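Long-range contact in sporulation inhibitor of replication protein SirA (Bacillus subtilis, PDB 4TPS), which inhibits the initiation of DNA replication during sporulation, either by keeping DnaA from the replication origin or by binding DnaA domain I and blocking its interaction with DnaD: residues Y87-F100 with V110-F122. Numbering follows the deposited sequence.
Sequences YRIALPKAKGHATF and VASGDYEAETIFF
Phe100 covers one face of the Phe121 ring with its CB, which lies 3.5 Å from the ring centroid and only 13° off the normal, a CH-pi contact. The Phe100 ring is carried aside by a CG anti to the backbone N (chi1 175°): the two rings, their planes near parallel, are slid past each other and barely overlap. Ala98 CB reaches the edge of the Phe121 ring, 3.7 Å from CE2, while the Ile89 side chain and that of Phe121 approach each other from opposite directions, Ile89 CG2 touching CZ. Nearer the helix start, Ala117 CB packs over the backbone of His97, 3.5 Å from its O. Leu91 splits its branches, CD1 resting against Ala117 N and Glu116 CB, and CD2 meeting Ile120 CD1 at a tight 3.5 Å.

This is a beta-beta-alpha unit: strand 96-103 pairs antiparallel with strand 106-113, and helix 116-128 folds back across the sheet face bearing Ala98 and Ala111, its axis 37° from strand 96-100. Reciprocal backbone bonds join Thr99 to Val110 and His97 to Ser112. At Gly96 and Gly113, a non-hydrogen-bonded pair, the CA atoms approach to 4.0 Å, and both residues have backbone angles that call for glycine. Asp114 N then donates to Lys95 O (2.8 Å), nearly straight, just where the chain leaves the strand for the helix.

Around this, Arg88 NH2 donates to ND1 of the His97 ring, in the ring plane, on the sheet face away from the helix. Arg9 bonds Gly113 O and forms a salt bridge with Glu118, whose other carboxylate oxygen bonds Tyr11 OH. Leu71 of helix 64-75 touches both Phe100 and Phe121.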
loop_
_atom_site.group_PDB
_atom_site.type_symbol
_atom_site.label_atom_id
_atom_site.label_comp_id
_atom_site.label_asym_id
_atom_site.label_seq_id
_atom_site.Cartn_x
_atom_site.Cartn_y
_atom_site.Cartn_z
ATOM N N TYR A 87 6.516 6.404 21.758
ATOM C CA TYR A 87 7.837 6.623 22.338
ATOM C C TYR A 87 8.302 8.003 22.028
ATOM O O TYR A 87 8.157 8.462 20.933
ATOM C CB TYR A 87 8.848 5.588 21.830
ATOM C CG TYR A 87 8.645 4.173 22.376
ATOM C CD1 TYR A 87 7.599 3.387 21.947
ATOM C CD2 TYR A 87 9.515 3.632 23.316
ATOM C CE1 TYR A 87 7.434 2.118 22.439
ATOM C CE2 TYR A 87 9.362 2.351 23.800
ATOM C CZ TYR A 87 8.302 1.608 23.372
ATOM O OH TYR A 87 8.149 0.331 23.849
ATOM N N ARG A 88 8.886 8.666 23.008
ATOM C CA ARG A 88 9.361 10.027 22.827
ATOM C C ARG A 88 10.786 10.080 23.341
ATOM O O ARG A 88 11.065 9.606 24.442
ATOM C CB ARG A 88 8.423 11.020 23.601
ATOM C CG ARG A 88 8.904 12.460 23.715
ATOM C CD ARG A 88 8.812 13.206 22.453
ATOM N NE ARG A 88 8.839 14.671 22.605
ATOM C CZ ARG A 88 9.880 15.422 22.895
ATOM N NH1 ARG A 88 9.654 16.711 22.921
ATOM N NH2 ARG A 88 11.113 14.920 23.130
ATOM N N ILE A 89 11.671 10.682 22.589
ATOM C CA ILE A 89 13.060 10.795 22.938
ATOM C C ILE A 89 13.577 12.214 22.834
ATOM O O ILE A 89 13.093 13.017 22.049
ATOM C CB ILE A 89 13.969 9.885 22.078
ATOM C CG1 ILE A 89 13.999 10.337 20.620
ATOM C CG2 ILE A 89 13.501 8.451 22.166
ATOM C CD1 ILE A 89 14.914 9.517 19.768
ATOM N N ALA A 90 14.589 12.529 23.679
ATOM C CA ALA A 90 15.331 13.791 23.571
ATOM C C ALA A 90 16.812 13.420 23.427
ATOM O O ALA A 90 17.288 12.548 24.134
ATOM C CB ALA A 90 15.077 14.723 24.758
ATOM N N LEU A 91 17.462 13.959 22.402
ATOM C CA LEU A 91 18.869 13.677 22.165
ATOM C C LEU A 91 19.802 14.275 23.210
ATOM O O LEU A 91 19.502 15.331 23.763
ATOM C CB LEU A 91 19.262 14.233 20.811
ATOM C CG LEU A 91 18.630 13.650 19.567
ATOM C CD1 LEU A 91 19.232 14.380 18.372
ATOM C CD2 LEU A 91 18.980 12.179 19.550
ATOM N N PRO A 92 20.981 13.613 23.429
ATOM C CA PRO A 92 21.978 14.178 24.338
ATOM C C PRO A 92 22.403 15.538 23.886
ATOM O O PRO A 92 22.296 15.877 22.668
ATOM C CB PRO A 92 23.173 13.249 24.178
ATOM C CG PRO A 92 22.623 11.950 23.763
ATOM C CD PRO A 92 21.376 12.253 22.973
ATOM N N LYS A 93 22.903 16.309 24.846
ATOM C CA LYS A 93 23.469 17.643 24.573
ATOM C C LYS A 93 22.427 18.547 23.898
ATOM O O LYS A 93 22.776 19.386 23.116
ATOM C CB LYS A 93 24.762 17.503 23.771
ATOM C CG LYS A 93 25.796 16.670 24.530
ATOM C CD LYS A 93 27.104 16.514 23.767
ATOM C CE LYS A 93 28.159 15.767 24.584
ATOM N NZ LYS A 93 29.226 15.206 23.697
ATOM N N ALA A 94 21.140 18.367 24.236
ATOM C CA ALA A 94 20.057 19.218 23.706
ATOM C C ALA A 94 19.961 19.309 22.158
ATOM O O ALA A 94 19.587 20.306 21.610
ATOM C CB ALA A 94 20.122 20.615 24.291
ATOM N N LYS A 95 20.283 18.251 21.454
ATOM C CA LYS A 95 20.448 18.326 19.998
ATOM C C LYS A 95 19.170 18.096 19.217
ATOM O O LYS A 95 19.146 18.280 17.986
ATOM C CB LYS A 95 21.549 17.329 19.578
ATOM C CG LYS A 95 22.984 17.712 20.012
ATOM C CD LYS A 95 24.035 16.867 19.290
ATOM C CE LYS A 95 23.794 15.352 19.304
ATOM N NZ LYS A 95 23.700 14.793 20.701
ATOM N N GLY A 96 18.118 17.646 19.900
ATOM C CA GLY A 96 16.847 17.391 19.207
ATOM C C GLY A 96 15.832 16.547 19.945
ATOM O O GLY A 96 16.027 16.146 21.094
ATOM N N HIS A 97 14.752 16.245 19.236
ATOM C CA HIS A 97 13.582 15.568 19.817
ATOM C C HIS A 97 12.901 14.724 18.763
ATOM O O HIS A 97 12.832 15.129 17.631
ATOM C CB HIS A 97 12.528 16.573 20.341
ATOM C CG HIS A 97 13.043 17.483 21.381
ATOM N ND1 HIS A 97 12.995 17.202 22.725
ATOM C CD2 HIS A 97 13.635 18.684 21.259
ATOM C CE1 HIS A 97 13.575 18.192 23.396
ATOM N NE2 HIS A 97 13.955 19.108 22.525
ATOM N N ALA A 98 12.338 13.602 19.147
ATOM C CA ALA A 98 11.505 12.820 18.181
ATOM C C ALA A 98 10.471 12.006 18.905
ATOM O O ALA A 98 10.699 11.527 20.010
ATOM C CB ALA A 98 12.351 11.920 17.300
ATOM N N THR A 99 9.331 11.877 18.250
ATOM C CA THR A 99 8.188 11.081 18.648
ATOM C C THR A 99 7.953 9.983 17.669
ATOM O O THR A 99 7.947 10.254 16.475
ATOM C CB THR A 99 6.906 11.985 18.742
ATOM O OG1 THR A 99 7.191 13.166 19.529
ATOM C CG2 THR A 99 5.712 11.218 19.350
ATOM N N PHE A 100 7.702 8.782 18.199
ATOM C CA PHE A 100 7.430 7.542 17.406
ATOM C C PHE A 100 6.092 7.015 17.851
ATOM O O PHE A 100 5.873 6.810 19.065
ATOM C CB PHE A 100 8.557 6.548 17.685
ATOM C CG PHE A 100 8.379 5.177 17.046
ATOM C CD1 PHE A 100 7.603 4.209 17.668
ATOM C CD2 PHE A 100 9.033 4.866 15.866
ATOM C CE1 PHE A 100 7.487 2.946 17.111
ATOM C CE2 PHE A 100 8.895 3.608 15.333
ATOM C CZ PHE A 100 8.117 2.663 15.962
ATOM N N VAL A 110 7.581 12.154 14.274
ATOM C CA VAL A 110 7.790 13.609 14.196
ATOM C C VAL A 110 9.136 13.897 14.821
ATOM O O VAL A 110 9.420 13.412 15.855
ATOM C CB VAL A 110 6.649 14.384 14.948
ATOM C CG1 VAL A 110 6.928 15.880 14.929
ATOM C CG2 VAL A 110 5.297 14.040 14.359
ATOM N N ALA A 111 9.984 14.674 14.142
ATOM C CA ALA A 111 11.300 14.991 14.628
ATOM C C ALA A 111 11.715 16.437 14.436
ATOM O O ALA A 111 11.359 17.043 13.461
ATOM C CB ALA A 111 12.340 14.069 14.001
ATOM N N SER A 112 12.548 16.930 15.351
ATOM C CA SER A 112 13.123 18.289 15.300
ATOM C C SER A 112 14.570 18.266 15.743
ATOM O O SER A 112 14.959 17.386 16.465
ATOM C CB SER A 112 12.321 19.259 16.153
ATOM O OG SER A 112 12.435 18.961 17.499
ATOM N N GLY A 113 15.331 19.280 15.348
ATOM C CA GLY A 113 16.729 19.315 15.650
ATOM C C GLY A 113 17.547 18.473 14.701
ATOM O O GLY A 113 17.211 18.381 13.521
ATOM N N ASP A 114 18.651 17.922 15.204
ATOM C CA ASP A 114 19.591 17.145 14.412
ATOM C C ASP A 114 18.866 15.939 13.804
ATOM O O ASP A 114 17.937 15.362 14.442
ATOM C CB ASP A 114 20.763 16.678 15.298
ATOM C CG ASP A 114 21.787 17.772 15.558
ATOM O OD1 ASP A 114 21.543 18.959 15.157
ATOM O OD2 ASP A 114 22.864 17.412 16.116
ATOM N N TYR A 115 19.256 15.551 12.589
ATOM C CA TYR A 115 18.706 14.368 11.914
ATOM C C TYR A 115 18.985 13.075 12.660
ATOM O O TYR A 115 18.324 12.023 12.397
ATOM C CB TYR A 115 19.261 14.310 10.470
ATOM C CG TYR A 115 18.560 15.256 9.508
ATOM C CD1 TYR A 115 17.212 15.089 9.211
ATOM C CD2 TYR A 115 19.248 16.296 8.862
ATOM C CE1 TYR A 115 16.568 15.931 8.308
ATOM C CE2 TYR A 115 18.596 17.141 7.955
ATOM C CZ TYR A 115 17.250 16.960 7.705
ATOM O OH TYR A 115 16.579 17.751 6.814
ATOM N N GLU A 116 19.909 13.125 13.612
ATOM C CA GLU A 116 20.047 12.010 14.572
ATOM C C GLU A 116 18.727 11.592 15.253
ATOM O O GLU A 116 18.569 10.421 15.636
ATOM C CB GLU A 116 21.105 12.298 15.649
ATOM C CG GLU A 116 21.422 11.078 16.478
ATOM C CD GLU A 116 21.903 9.851 15.647
ATOM O OE1 GLU A 116 22.666 10.044 14.661
ATOM O OE2 GLU A 116 21.518 8.686 15.971
ATOM N N ALA A 117 17.824 12.561 15.444
ATOM C CA ALA A 117 16.599 12.321 16.188
ATOM C C ALA A 117 15.753 11.187 15.559
ATOM O O ALA A 117 15.448 10.204 16.208
ATOM C CB ALA A 117 15.790 13.637 16.360
ATOM N N GLU A 118 15.389 11.341 14.305
ATOM C CA GLU A 118 14.638 10.302 13.591
ATOM C C GLU A 118 15.498 9.074 13.282
ATOM O O GLU A 118 14.982 7.949 13.248
ATOM C CB GLU A 118 13.932 10.799 12.296
ATOM C CG GLU A 118 14.793 11.457 11.241
ATOM C CD GLU A 118 14.781 12.964 11.386
ATOM O OE1 GLU A 118 15.302 13.440 12.432
ATOM O OE2 GLU A 118 14.268 13.655 10.483
ATOM N N THR A 119 16.814 9.291 13.147
ATOM C CA THR A 119 17.736 8.224 12.797
ATOM C C THR A 119 17.726 7.154 13.897
ATOM O O THR A 119 17.876 5.976 13.608
ATOM C CB THR A 119 19.149 8.786 12.571
ATOM O OG1 THR A 119 19.119 9.626 11.395
ATOM C CG2 THR A 119 20.145 7.664 12.375
ATOM N N ILE A 120 17.585 7.566 15.152
ATOM C CA ILE A 120 17.527 6.592 16.240
ATOM C C ILE A 120 16.388 5.555 15.992
ATOM O O ILE A 120 16.592 4.339 16.121
ATOM C CB ILE A 120 17.411 7.283 17.611
ATOM C CG1 ILE A 120 18.807 7.880 17.965
ATOM C CG2 ILE A 120 16.975 6.321 18.680
ATOM C CD1 ILE A 120 18.822 8.706 19.193
ATOM N N PHE A 121 15.227 6.063 15.582
ATOM C CA PHE A 121 14.100 5.198 15.276
ATOM C C PHE A 121 14.306 4.419 13.963
ATOM O O PHE A 121 14.010 3.225 13.890
ATOM C CB PHE A 121 12.815 5.993 15.255
ATOM C CG PHE A 121 12.396 6.527 16.623
ATOM C CD1 PHE A 121 12.172 5.673 17.667
ATOM C CD2 PHE A 121 12.167 7.867 16.812
ATOM C CE1 PHE A 121 11.782 6.117 18.925
ATOM C CE2 PHE A 121 11.776 8.346 18.059
ATOM C CZ PHE A 121 11.584 7.458 19.105
ATOM N N PHE A 122 14.831 5.086 12.945
ATOM C CA PHE A 122 15.035 4.458 11.639
ATOM C C PHE A 122 16.020 3.321 11.784
ATOM O O PHE A 122 15.899 2.316 11.082
ATOM C CB PHE A 122 15.564 5.409 10.546
ATOM C CG PHE A 122 14.586 6.501 10.100
ATOM C CD1 PHE A 122 13.234 6.365 10.237
ATOM C CD2 PHE A 122 15.069 7.616 9.399
ATOM C CE1 PHE A 122 12.367 7.354 9.822
ATOM C CE2 PHE A 122 14.206 8.605 8.967
ATOM C CZ PHE A 122 12.836 8.439 9.133
#